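Local coordinates for protein probable branched-chain-amino-acid aminotransferase (Thermotoga maritima MSB8, PDB 3CSW) that probably transfers the amino group of leucine, isoleucine or valine to 2-oxoglutarate, using pyridoxal 5'-phosphate as its cofactor, at residues G19-A24 with L85-D90; L74-D79 with V109-S114; D164-G169 with M235-T240; F179-L184 with S197-G202. All coordinates share one frame; numbering follows the deposited sequence.

Contact 1: residues G19-A24 with L85-D90; sequences GKFRRA and LKAGAD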
loop_
_atom_site.group_PDB
_atom_site.type_symbol
_atom_site.label_atom_id
_atom_site.label_comp_id
_atom_site.label_asym_id
_atom_site.label_seq_id
_atom_site.Cartn_x
_atom_site.Cartn_y
_atom_site.Cartn_z
ATOM N N GLY A 19 -8.425 37.273 25.090
ATOM C CA GLY A 19 -8.008 37.945 26.314
ATOM C C GLY A 19 -8.932 37.954 27.520
ATOM O O GLY A 19 -8.571 38.538 28.541
ATOM N N LYS A 20 -10.108 37.330 27.442
ATOM C CA LYS A 20 -11.070 37.389 28.561
ATOM C C LYS A 20 -11.785 36.064 28.743
ATOM O O LYS A 20 -12.019 35.356 27.776
ATOM C CB LYS A 20 -12.101 38.517 28.332
ATOM N N PHE A 21 -12.108 35.713 29.986
ATOM C CA PHE A 21 -12.936 34.531 30.248
ATOM C C PHE A 21 -14.369 34.887 29.900
ATOM O O PHE A 21 -14.736 36.059 29.962
ATOM C CB PHE A 21 -12.825 34.061 31.700
ATOM C CG PHE A 21 -11.547 33.338 31.999
ATOM C CD1 PHE A 21 -11.378 32.011 31.594
ATOM C CD2 PHE A 21 -10.509 33.972 32.677
ATOM C CE1 PHE A 21 -10.196 31.328 31.852
ATOM C CE2 PHE A 21 -9.319 33.296 32.947
ATOM C CZ PHE A 21 -9.164 31.967 32.528
ATOM N N ARG A 22 -15.169 33.895 29.515
ATOM C CA ARG A 22 -16.523 34.142 29.000
ATOM C C ARG A 22 -17.425 32.914 29.127
ATOM O O ARG A 22 -16.938 31.787 29.242
ATOM C CB ARG A 22 -16.474 34.514 27.509
ATOM C CG ARG A 22 -15.482 35.592 27.118
ATOM C CD ARG A 22 -15.250 35.620 25.622
ATOM N NE ARG A 22 -14.199 36.579 25.274
ATOM C CZ ARG A 22 -14.404 37.818 24.824
ATOM N NH1 ARG A 22 -15.634 38.298 24.655
ATOM N NH2 ARG A 22 -13.362 38.597 24.540
ATOM N N ARG A 23 -18.740 33.154 29.082
ATOM C CA ARG A 23 -19.752 32.087 29.042
ATOM C C ARG A 23 -19.726 31.441 27.652
ATOM O O ARG A 23 -19.446 32.107 26.653
ATOM C CB ARG A 23 -21.152 32.638 29.353
ATOM N N ALA A 24 -20.014 30.145 27.592
ATOM C CA ALA A 24 -19.934 29.400 26.336
ATOM C C ALA A 24 -21.286 29.290 25.626
ATOM O O ALA A 24 -21.605 28.256 25.035
ATOM C CB ALA A 24 -19.331 27.996 26.585
ATOM N N LEU A 85 -4.753 28.238 31.972
ATOM C CA LEU A 85 -5.203 26.905 32.395
ATOM C C LEU A 85 -5.584 26.914 33.871
ATOM O O LEU A 85 -6.656 26.425 34.231
ATOM C CB LEU A 85 -4.124 25.838 32.170
ATOM C CG LEU A 85 -3.745 25.403 30.756
ATOM C CD1 LEU A 85 -2.595 24.364 30.823
ATOM C CD2 LEU A 85 -4.957 24.845 30.035
ATOM N N LYS A 86 -4.701 27.463 34.714
ATOM C CA LYS A 86 -4.920 27.505 36.177
ATOM C C LYS A 86 -6.065 28.431 36.626
ATOM O O LYS A 86 -6.850 28.053 37.510
ATOM C CB LYS A 86 -3.620 27.859 36.917
ATOM C CG LYS A 86 -2.494 26.865 36.620
ATOM C CD LYS A 86 -1.453 26.785 37.686
ATOM C CE LYS A 86 -0.565 27.995 37.730
ATOM N NZ LYS A 86 0.485 27.739 38.754
ATOM N N ALA A 87 -6.154 29.625 36.033
ATOM C CA ALA A 87 -7.239 30.570 36.330
ATOM C C ALA A 87 -8.593 29.962 35.966
ATOM O O ALA A 87 -9.572 30.155 36.692
ATOM C CB ALA A 87 -7.038 31.903 35.574
ATOM N N GLY A 88 -8.642 29.229 34.847
ATOM C CA GLY A 88 -9.873 28.611 34.381
ATOM C C GLY A 88 -10.318 27.453 35.254
ATOM O O GLY A 88 -11.488 27.384 35.642
ATOM N N ALA A 89 -9.388 26.537 35.543
ATOM C CA ALA A 89 -9.634 25.385 36.412
ATOM C C ALA A 89 -10.038 25.830 37.815
ATOM O O ALA A 89 -10.849 25.169 38.472
ATOM C CB ALA A 89 -8.379 24.504 36.494
ATOM N N ASP A 90 -9.482 26.955 38.264
ATOM C CA ASP A 90 -9.768 27.487 39.607
ATOM C C ASP A 90 -11.199 27.967 39.815
ATOM O O ASP A 90 -11.588 28.249 40.948
ATOM C CB ASP A 90 -8.796 28.626 39.975
ATOM C CG ASP A 90 -7.419 28.117 40.428
ATOM O OD1 ASP A 90 -7.101 26.918 40.219
ATOM O OD2 ASP A 90 -6.650 28.933 40.985
#
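Phe21, in the short strand 20-23, faces the last part of the helix that passes through Leu85-Ala89, and its CA comes within 7.8 Å of the CA of Gly88. Ala89 N donates to Leu85 O, an i to i-4 bond of the helix backbone. The two segments bury only 103 Å² between them, and nearly all of it depends on a single aromatic ring. With CG anti to its own carbonyl carbon (chi1 -76°), Phe21 leaves the strand toward the helix and presents the far end of the ring obliquely. CZ lies 3.6 Å from Gly88 N, while CE1 reaches Gly88 CA at 3.7 Å. One residue earlier, Ala87 CB touches both CE2 and CZ of Phe21, each at 3.7 Å. Here the outermost strand, within this chain, of the N-terminal antiparallel sheet meets helix 78-89, which packs against that same sheet. The ring comes this close because the helix offers it only a methyl (Ala87) and a glycine (Gly88); a CB on Gly88 would sit tightly, 3.4 Å from Phe21 CE1. Trp16 meets the Phe21 ring edge-to-face, and Leu14 of the adjacent strand 14-17 and Phe113 of strand 109-115, the next one in, add apolar contacts. No hydrogen bond joins strand and helix, so the union rests on shape and apolar packing. An alanine in place of Phe21 would remove the ring and would probably leave Ala87 and Gly88 without their partner from the strand, opening a gap between the sheet edge and the helix.

Contact 2: residues L74-D79 with V109-S114; sequences LSLSFD and VLFVFS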
loop_
_atom_site.group_PDB
_atom_site.type_symbol
_atom_site.label_atom_id
_atom_site.label_comp_id
_atom_site.label_asym_id
_atom_site.label_seq_id
_atom_site.Cartn_x
_atom_site.Cartn_y
_atom_site.Cartn_z
ATOM N N LEU A 74 3.389 29.325 17.577
ATOM C CA LEU A 74 2.462 29.372 18.686
ATOM C C LEU A 74 2.488 30.802 19.227
ATOM O O LEU A 74 3.560 31.379 19.421
ATOM C CB LEU A 74 2.876 28.346 19.745
ATOM C CG LEU A 74 1.747 27.597 20.440
ATOM C CD1 LEU A 74 2.323 26.413 21.186
ATOM C CD2 LEU A 74 0.962 28.524 21.366
ATOM N N SER A 75 1.311 31.385 19.435
ATOM C CA SER A 75 1.212 32.763 19.942
ATOM C C SER A 75 1.505 32.840 21.440
ATOM O O SER A 75 2.234 33.723 21.885
ATOM C CB SER A 75 -0.184 33.342 19.661
ATOM O OG SER A 75 -1.209 32.588 20.301
ATOM N N LEU A 76 0.926 31.906 22.199
ATOM C CA LEU A 76 1.070 31.853 23.656
ATOM C C LEU A 76 2.413 31.298 24.124
ATOM O O LEU A 76 2.957 30.360 23.538
ATOM C CB LEU A 76 -0.049 30.994 24.283
ATOM C CG LEU A 76 -1.294 31.739 24.772
ATOM C CD1 LEU A 76 -2.263 30.780 25.428
ATOM C CD2 LEU A 76 -0.938 32.845 25.733
ATOM N N SER A 77 2.930 31.868 25.204
ATOM C CA SER A 77 4.105 31.307 25.860
ATOM C C SER A 77 3.614 30.174 26.764
ATOM O O SER A 77 2.411 30.056 27.040
ATOM C CB SER A 77 4.850 32.372 26.665
ATOM O OG SER A 77 4.101 32.779 27.801
ATOM N N PHE A 78 4.531 29.318 27.204
ATOM C CA PHE A 78 4.152 28.269 28.131
ATOM C C PHE A 78 3.637 28.889 29.419
ATOM O O PHE A 78 2.655 28.431 30.016
ATOM C CB PHE A 78 5.326 27.366 28.453
ATOM C CG PHE A 78 4.991 26.317 29.463
ATOM C CD1 PHE A 78 3.888 25.481 29.270
ATOM C CD2 PHE A 78 5.741 26.177 30.615
ATOM C CE1 PHE A 78 3.546 24.543 30.199
ATOM C CE2 PHE A 78 5.416 25.209 31.556
ATOM C CZ PHE A 78 4.329 24.396 31.355
ATOM N N ASP A 79 4.315 29.946 29.838
ATOM C CA ASP A 79 3.987 30.656 31.063
ATOM C C ASP A 79 2.559 31.206 31.011
ATOM O O ASP A 79 1.814 31.092 31.987
ATOM C CB ASP A 79 5.005 31.780 31.266
ATOM C CG ASP A 79 4.872 32.462 32.609
ATOM O OD1 ASP A 79 4.741 31.757 33.643
ATOM O OD2 ASP A 79 4.919 33.713 32.622
ATOM N N VAL A 109 -5.854 31.621 20.124
ATOM C CA VAL A 109 -6.045 30.428 20.974
ATOM C C VAL A 109 -7.409 30.479 21.684
ATOM O O VAL A 109 -7.843 31.541 22.142
ATOM C CB VAL A 109 -4.899 30.278 22.013
ATOM C CG1 VAL A 109 -5.090 29.031 22.882
ATOM C CG2 VAL A 109 -3.547 30.208 21.304
ATOM N N LEU A 110 -8.089 29.335 21.743
ATOM C CA LEU A 110 -9.366 29.222 22.446
ATOM C C LEU A 110 -9.280 28.085 23.442
ATOM O O LEU A 110 -8.935 26.967 23.067
ATOM C CB LEU A 110 -10.512 28.945 21.472
ATOM C CG LEU A 110 -11.892 28.546 22.020
ATOM C CD1 LEU A 110 -12.545 29.710 22.712
ATOM C CD2 LEU A 110 -12.763 28.037 20.878
ATOM N N PHE A 111 -9.601 28.372 24.706
ATOM C CA PHE A 111 -9.641 27.342 25.749
ATOM C C PHE A 111 -11.102 27.096 26.083
ATOM O O PHE A 111 -11.877 28.053 26.157
ATOM C CB PHE A 111 -8.941 27.802 27.019
ATOM C CG PHE A 111 -7.462 28.092 26.872
ATOM C CD1 PHE A 111 -7.019 29.260 26.256
ATOM C CD2 PHE A 111 -6.516 27.245 27.449
ATOM C CE1 PHE A 111 -5.651 29.564 26.181
ATOM C CE2 PHE A 111 -5.148 27.548 27.379
ATOM C CZ PHE A 111 -4.719 28.702 26.739
ATOM N N VAL A 112 -11.481 25.835 26.270
ATOM C CA VAL A 112 -12.844 25.486 26.667
ATOM C C VAL A 112 -12.729 24.646 27.939
ATOM O O VAL A 112 -12.057 23.618 27.944
ATOM C CB VAL A 112 -13.618 24.698 25.564
ATOM C CG1 VAL A 112 -15.077 24.512 25.957
ATOM C CG2 VAL A 112 -13.532 25.395 24.219
ATOM N N PHE A 113 -13.352 25.111 29.023
ATOM C CA PHE A 113 -13.337 24.397 30.306
ATOM C C PHE A 113 -14.722 23.847 30.621
ATOM O O PHE A 113 -15.687 24.588 30.558
ATOM C CB PHE A 113 -12.938 25.338 31.435
ATOM C CG PHE A 113 -11.562 25.940 31.293
ATOM C CD1 PHE A 113 -11.366 27.086 30.540
ATOM C CD2 PHE A 113 -10.480 25.403 31.980
ATOM C CE1 PHE A 113 -10.119 27.664 30.442
ATOM C CE2 PHE A 113 -9.217 25.978 31.879
ATOM C CZ PHE A 113 -9.036 27.111 31.108
ATOM N N SER A 114 -14.815 22.561 30.946
ATOM C CA SER A 114 -16.090 21.950 31.332
ATOM C C SER A 114 -15.884 20.880 32.393
ATOM O O SER A 114 -14.811 20.307 32.499
ATOM C CB SER A 114 -16.819 21.356 30.121
ATOM O OG SER A 114 -16.102 20.292 29.534
#
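The turn that leads into helix 78-89 lies against the start of strand 109-115, with Leu76 and Ser75 meeting Val109 and Phe111. The backbones stay well separated, the nearest CA pair, Ser75 and Val109, being 7.7 Å apart, and the side chains bridge the interval without a hydrogen bond between the segments. Leu76 makes the larger contribution. Its CD1 methyl arrives in the plane of the Phe111 ring and meets it at the edge, 3.5 Å from CZ and 3.7 Å from CE1 of that ring. Leucine and phenylalanine thus reach out from opposite directions, and the methyl abuts the ring end instead of lying over a face. The same CD1 of Leu76 is 4.2 Å from Val109 CG1, so one branch of the leucine serves both residues of the strand. Such packing belongs to the N-terminal alpha/beta region, where the helix and the turn before it cover one side of the antiparallel sheet; Val84 and Leu85 of the helix also touch Phe111. Ser77, the residue after Leu76, is the N-cap of this helix, its OG accepting from Glu80 N. Val109 holds CG1 anti to its backbone N (chi1 -179°), and this turns the other methyl, CG2, toward Ser75, whose OG lies 3.5 Å away. The hydroxyl has its polar partner close by, in a hydrogen bond with Gly107 O just ahead of the strand.

Contact 3: residues D164-G169 with M235-T240; sequences DVILLG and MFLTHT. With PLP (pyridoxal-5'-phosphate), chain E.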
loop_
_atom_site.group_PDB
_atom_site.type_symbol
_atom_site.label_atom_id
_atom_site.label_comp_id
_atom_site.label_asym_id
_atom_site.label_seq_id
_atom_site.Cartn_x
_atom_site.Cartn_y
_atom_site.Cartn_z
ATOM N N ASP A 164 -15.075 3.011 22.157
ATOM C CA ASP A 164 -14.200 3.567 21.130
ATOM C C ASP A 164 -14.078 2.510 20.033
ATOM O O ASP A 164 -14.403 1.351 20.251
ATOM C CB ASP A 164 -12.830 3.935 21.731
ATOM C CG ASP A 164 -12.021 4.906 20.856
ATOM O OD1 ASP A 164 -12.526 5.336 19.802
ATOM O OD2 ASP A 164 -10.865 5.240 21.218
ATOM N N VAL A 165 -13.664 2.930 18.840
ATOM C CA VAL A 165 -13.368 2.032 17.721
ATOM C C VAL A 165 -11.836 1.972 17.518
ATOM O O VAL A 165 -11.136 2.945 17.762
ATOM C CB VAL A 165 -14.091 2.448 16.410
ATOM C CG1 VAL A 165 -15.614 2.255 16.550
ATOM C CG2 VAL A 165 -13.733 3.892 15.982
ATOM N N ILE A 166 -11.330 0.804 17.110
ATOM C CA ILE A 166 -9.908 0.582 16.885
ATOM C C ILE A 166 -9.553 0.744 15.390
ATOM O O ILE A 166 -10.030 -0.009 14.537
ATOM C CB ILE A 166 -9.498 -0.822 17.399
ATOM C CG1 ILE A 166 -10.006 -1.053 18.845
ATOM C CG2 ILE A 166 -8.015 -1.047 17.274
ATOM C CD1 ILE A 166 -9.705 0.028 19.877
ATOM N N LEU A 167 -8.749 1.763 15.092
ATOM C CA LEU A 167 -8.219 1.992 13.751
ATOM C C LEU A 167 -6.967 1.146 13.539
ATOM O O LEU A 167 -6.023 1.197 14.342
ATOM C CB LEU A 167 -7.888 3.471 13.490
ATOM C CG LEU A 167 -9.005 4.511 13.343
ATOM C CD1 LEU A 167 -9.505 4.937 14.711
ATOM C CD2 LEU A 167 -8.581 5.719 12.478
ATOM N N LEU A 168 -7.017 0.322 12.493
ATOM C CA LEU A 168 -5.884 -0.414 12.007
ATOM C C LEU A 168 -5.220 0.444 10.940
ATOM O O LEU A 168 -5.868 1.300 10.323
ATOM C CB LEU A 168 -6.314 -1.744 11.365
ATOM C CG LEU A 168 -7.265 -2.641 12.161
ATOM C CD1 LEU A 168 -7.526 -3.903 11.398
ATOM C CD2 LEU A 168 -6.732 -2.903 13.538
ATOM N N GLY A 169 -3.935 0.212 10.726
ATOM C CA GLY A 169 -3.219 0.865 9.640
ATOM C C GLY A 169 -3.502 0.136 8.353
ATOM O O GLY A 169 -4.160 -0.906 8.362
HETATM N N MSE A 235 -6.712 -6.641 27.388
HETATM C CA MSE A 235 -6.640 -5.462 26.541
HETATM C C MSE A 235 -7.167 -4.245 27.308
HETATM O O MSE A 235 -8.050 -4.373 28.157
HETATM C CB MSE A 235 -7.438 -5.713 25.261
HETATM C CG MSE A 235 -7.530 -4.537 24.286
HETATM SE SE MSE A 235 -8.540 -4.980 22.693
HETATM C CE MSE A 235 -8.374 -3.364 21.824
ATOM N N PHE A 236 -6.580 -3.076 27.057
ATOM C CA PHE A 236 -7.053 -1.815 27.648
ATOM C C PHE A 236 -6.685 -0.611 26.776
ATOM O O PHE A 236 -5.827 -0.710 25.878
ATOM C CB PHE A 236 -6.597 -1.637 29.115
ATOM C CG PHE A 236 -5.092 -1.401 29.321
ATOM C CD1 PHE A 236 -4.550 -0.121 29.215
ATOM C CD2 PHE A 236 -4.250 -2.447 29.697
ATOM C CE1 PHE A 236 -3.191 0.102 29.429
ATOM C CE2 PHE A 236 -2.892 -2.233 29.922
ATOM C CZ PHE A 236 -2.361 -0.948 29.781
ATOM N N LEU A 237 -7.371 0.504 27.046
ATOM C CA LEU A 237 -7.171 1.765 26.363
ATOM C C LEU A 237 -6.599 2.795 27.317
ATOM O O LEU A 237 -6.783 2.701 28.534
ATOM C CB LEU A 237 -8.495 2.307 25.817
ATOM C CG LEU A 237 -9.390 1.374 25.012
ATOM C CD1 LEU A 237 -10.732 2.056 24.697
ATOM C CD2 LEU A 237 -8.663 0.883 23.743
ATOM N N THR A 238 -5.923 3.797 26.766
ATOM C CA THR A 238 -5.427 4.914 27.560
ATOM C C THR A 238 -5.801 6.243 26.890
ATOM O O THR A 238 -5.602 6.416 25.700
ATOM C CB THR A 238 -3.869 4.831 27.756
ATOM O OG1 THR A 238 -3.202 4.963 26.494
ATOM C CG2 THR A 238 -3.457 3.512 28.398
ATOM N N HIS A 239 -6.343 7.180 27.654
ATOM C CA HIS A 239 -6.584 8.537 27.159
ATOM C C HIS A 239 -6.667 9.526 28.326
ATOM O O HIS A 239 -6.901 9.137 29.449
ATOM C CB HIS A 239 -7.826 8.612 26.237
ATOM C CG HIS A 239 -9.122 8.232 26.886
ATOM N ND1 HIS A 239 -10.059 9.167 27.294
ATOM C CD2 HIS A 239 -9.655 7.021 27.167
ATOM C CE1 HIS A 239 -11.105 8.543 27.806
ATOM N NE2 HIS A 239 -10.887 7.244 27.747
ATOM N N THR A 240 -6.473 10.806 28.038
ATOM C CA THR A 240 -6.371 11.838 29.058
ATOM C C THR A 240 -7.470 11.822 30.136
ATOM O O THR A 240 -7.172 11.818 31.344
ATOM C CB THR A 240 -6.299 13.271 28.415
ATOM O OG1 THR A 240 -5.004 13.486 27.827
ATOM C CG2 THR A 240 -6.522 14.335 29.454
HETATM N N1 PLP E . -5.094 8.630 19.777
HETATM C C2 PLP E . -5.853 9.638 19.192
HETATM C C2A PLP E . -6.236 9.476 17.754
HETATM C C3 PLP E . -6.239 10.762 19.955
HETATM O O3 PLP E . -7.060 11.729 19.424
HETATM C C4 PLP E . -5.845 10.854 21.312
HETATM C C4A PLP E . -6.295 12.007 22.165
HETATM O O4A PLP E . -7.422 11.988 22.696
HETATM C C5 PLP E . -5.083 9.818 21.881
HETATM C C6 PLP E . -4.709 8.723 21.099
HETATM C C5A PLP E . -4.829 9.751 23.369
HETATM O O4P PLP E . -3.724 10.573 23.718
HETATM P P PLP E . -3.542 11.213 25.208
HETATM O O1P PLP E . -2.436 12.287 25.179
HETATM O O2P PLP E . -3.157 10.126 26.171
HETATM O O3P PLP E . -4.897 11.809 25.565
#
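Ile166 and the selenomethionine Met235 meet tip to tip because of their torsions: the Met235 chain is fully extended from a CG anti to the backbone N (chi1 177°), while Ile166 sends CG1 anti to its carbonyl carbon. This is packing between two sheets of the cofactor-binding region in a class IV aminotransferase. Strands 164-168 and 235-239 belong to different mixed sheets and run almost perpendicular, at 98°, with their axes 10.4 Å apart. Met235 CE lies 4.1 Å from Ile166 CG1. Two residues on, Leu237 spreads its two methyls: CD2 is 4.1 Å from Ile166 CD1, and CD1 is 4.1 Å from Asp164 CB. The contact is thus buried and apolar up to the carboxylate of Asp164, which is engaged by several partners: OD1 takes Val165 N from above its plane and pairs with Ser178 OG, and OD2 accepts from Phe179 N and is hydrogen-bonded to Ser180 OG. Past its apolar residues, segment 235-240 reaches the cofactor. The phosphate oxygen O3P of pyridoxal-5'-phosphate is gripped twice by one residue, through Thr240 N at 3.1 Å (142° at the hydrogen) and Thr240 OG1 at 2.8 Å.

Contact 4: residues F179-L184 with S197-G202; sequences FSNVFL and SGILDG. With PLP (pyridoxal-5'-phosphate), chain E.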
loop_
_atom_site.group_PDB
_atom_site.type_symbol
_atom_site.label_atom_id
_atom_site.label_comp_id
_atom_site.label_asym_id
_atom_site.label_seq_id
_atom_site.Cartn_x
_atom_site.Cartn_y
_atom_site.Cartn_z
ATOM N N PHE A 179 -9.800 8.017 19.908
ATOM C CA PHE A 179 -9.447 9.020 20.926
ATOM C C PHE A 179 -8.566 8.442 22.058
ATOM O O PHE A 179 -8.416 9.085 23.101
ATOM C CB PHE A 179 -10.712 9.688 21.519
ATOM C CG PHE A 179 -11.651 8.737 22.277
ATOM C CD1 PHE A 179 -11.444 8.439 23.634
ATOM C CD2 PHE A 179 -12.775 8.183 21.650
ATOM C CE1 PHE A 179 -12.309 7.591 24.317
ATOM C CE2 PHE A 179 -13.654 7.335 22.340
ATOM C CZ PHE A 179 -13.403 7.028 23.682
ATOM N N SER A 180 -7.969 7.265 21.839
ATOM C CA SER A 180 -7.179 6.573 22.851
ATOM C C SER A 180 -6.067 5.759 22.220
ATOM O O SER A 180 -6.111 5.505 21.053
ATOM C CB SER A 180 -8.082 5.609 23.641
ATOM O OG SER A 180 -8.734 4.647 22.790
ATOM N N ASN A 181 -5.067 5.362 23.011
ATOM C CA ASN A 181 -4.093 4.360 22.599
ATOM C C ASN A 181 -4.479 2.965 23.130
ATOM O O ASN A 181 -5.266 2.834 24.079
ATOM C CB ASN A 181 -2.680 4.731 23.027
ATOM C CG ASN A 181 -2.132 5.949 22.290
ATOM O OD1 ASN A 181 -2.013 7.035 22.874
ATOM N ND2 ASN A 181 -1.782 5.777 21.014
ATOM N N VAL A 182 -3.938 1.933 22.481
ATOM C CA VAL A 182 -4.240 0.519 22.759
ATOM C C VAL A 182 -3.042 -0.229 23.342
ATOM O O VAL A 182 -1.920 -0.118 22.865
ATOM C CB VAL A 182 -4.691 -0.193 21.442
ATOM C CG1 VAL A 182 -4.879 -1.756 21.618
ATOM C CG2 VAL A 182 -5.968 0.484 20.923
ATOM N N PHE A 183 -3.323 -0.998 24.385
ATOM C CA PHE A 183 -2.380 -1.906 24.970
ATOM C C PHE A 183 -3.014 -3.301 25.047
ATOM O O PHE A 183 -4.241 -3.436 25.178
ATOM C CB PHE A 183 -2.028 -1.465 26.405
ATOM C CG PHE A 183 -1.167 -0.234 26.494
ATOM C CD1 PHE A 183 -1.707 1.025 26.300
ATOM C CD2 PHE A 183 0.184 -0.336 26.820
ATOM C CE1 PHE A 183 -0.926 2.165 26.415
ATOM C CE2 PHE A 183 0.973 0.791 26.927
ATOM C CZ PHE A 183 0.412 2.052 26.732
ATOM N N LEU A 184 -2.170 -4.328 24.948
ATOM C CA LEU A 184 -2.598 -5.703 25.181
ATOM C C LEU A 184 -1.621 -6.385 26.126
ATOM O O LEU A 184 -0.479 -5.946 26.305
ATOM C CB LEU A 184 -2.784 -6.502 23.877
ATOM C CG LEU A 184 -1.588 -6.798 22.978
ATOM C CD1 LEU A 184 -1.877 -8.010 22.151
ATOM C CD2 LEU A 184 -1.249 -5.604 22.081
ATOM N N SER A 197 4.371 2.471 13.943
ATOM C CA SER A 197 3.176 1.845 13.412
ATOM C C SER A 197 2.288 2.906 12.764
ATOM O O SER A 197 1.478 2.600 11.891
ATOM C CB SER A 197 2.401 1.135 14.514
ATOM O OG SER A 197 3.141 0.068 15.067
ATOM N N GLY A 198 2.468 4.155 13.189
ATOM C CA GLY A 198 1.810 5.296 12.577
ATOM C C GLY A 198 0.740 5.839 13.480
ATOM O O GLY A 198 -0.421 5.972 13.084
ATOM N N ILE A 199 1.137 6.173 14.696
ATOM C CA ILE A 199 0.193 6.542 15.733
ATOM C C ILE A 199 0.551 7.862 16.402
ATOM O O ILE A 199 1.641 8.379 16.218
ATOM C CB ILE A 199 0.089 5.399 16.819
ATOM C CG1 ILE A 199 1.400 5.260 17.598
ATOM C CG2 ILE A 199 -0.294 4.083 16.144
ATOM C CD1 ILE A 199 1.343 4.435 18.851
ATOM N N LEU A 200 -0.399 8.380 17.181
ATOM C CA LEU A 200 -0.195 9.523 18.061
ATOM C C LEU A 200 0.491 9.064 19.363
ATOM O O LEU A 200 0.115 8.050 19.938
ATOM C CB LEU A 200 -1.542 10.119 18.383
ATOM C CG LEU A 200 -1.563 11.515 18.946
ATOM C CD1 LEU A 200 -1.042 12.498 17.933
ATOM C CD2 LEU A 200 -2.980 11.840 19.317
ATOM N N ASP A 201 1.520 9.797 19.787
ATOM C CA ASP A 201 2.270 9.502 21.022
ATOM C C ASP A 201 1.511 10.076 22.219
ATOM O O ASP A 201 1.831 11.145 22.735
ATOM C CB ASP A 201 3.716 10.058 20.969
ATOM C CG ASP A 201 3.779 11.535 20.542
ATOM O OD1 ASP A 201 2.874 12.007 19.802
ATOM O OD2 ASP A 201 4.739 12.226 20.940
ATOM N N GLY A 202 0.467 9.370 22.622
ATOM C CA GLY A 202 -0.348 9.810 23.726
ATOM C C GLY A 202 0.441 9.971 25.016
ATOM O O GLY A 202 1.349 9.175 25.317
HETATM N N1 PLP E . -5.094 8.630 19.777
HETATM C C2 PLP E . -5.853 9.638 19.192
HETATM C C2A PLP E . -6.236 9.476 17.754
HETATM C C3 PLP E . -6.239 10.762 19.955
HETATM O O3 PLP E . -7.060 11.729 19.424
HETATM C C4 PLP E . -5.845 10.854 21.312
HETATM C C4A PLP E . -6.295 12.007 22.165
HETATM O O4A PLP E . -7.422 11.988 22.696
HETATM C C5 PLP E . -5.083 9.818 21.881
HETATM C C6 PLP E . -4.709 8.723 21.099
HETATM C C5A PLP E . -4.829 9.751 23.369
HETATM O O4P PLP E . -3.724 10.573 23.718
HETATM P P PLP E . -3.542 11.213 25.208
HETATM O O1P PLP E . -2.436 12.287 25.179
HETATM O O2P PLP E . -3.157 10.126 26.171
HETATM O O3P PLP E . -4.897 11.809 25.565
#
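The pyridine ring of pyridoxal-5'-phosphate has Leu200 over one face, its CD2 methyl 3.5 Å from C3 of the cofactor, while Ser180 C lies on the opposite side of the ring plane, toward the C6 margin, at 3.4 Å from C6. Near that plane, the amide oxygen Asn181 OD1 approaches C6 to 3.6 Å. The other half of the amide joins the two segments: Asn181 ND2 donates to Leu200 O over 3.2 Å, with 155° at the hydrogen. The acceptor is tilted only 16° from the amide plane, and this bond helps to fix the rotation of the Asn181 side chain. Leu200 O also closes an inverse gamma turn centred on Asp201, through a weak bond from Gly202 N. Gly202 CA packs 3.3 Å from Asn181 OD1, and a CB there would clash with that oxygen. With an alanine here instead of Asn181, Leu200 O would probably be left with only the weak bond from Gly202 N among the donors described, and the turn would be less firmly held against the strand. Leu200 also touches Lys145, by similarity the lysine that carries the cofactor, though no covalent link to the cofactor is present here. Segment 197-202 passes the beginning of strand 181-186 at Asn181 and leads into helix 203-214, whose Arg205 touches Asn181 and Ile199, while strand 234-239 adjoins strand 181-186 in the same sheet.

In the fold
Contacts 1 and 2 share helix 78-89 and one antiparallel sheet, with centres 10 Å apart; Phe113 and Phe111 of the sheet touch Gly88 and Leu85 of the helix. Both are partly buried, away from the cofactor, and joined by apolar packing without cross-segment hydrogen bonds. Contacts 3 and 4 lie deep in the chain, their centres 6 Å apart and about 25 to 31 Å from those of the first pair. They meet through neighbouring strands 234-239 and 181-186, and contact 4 is nested in the loop that contact 3 closes. Contact 3 is apolar between its strands, whereas contact 4 is joined by an amide-to-carbonyl hydrogen bond; both reach pyridoxal-5'-phosphate, contact 3 at its phosphate and contact 4 around its ring.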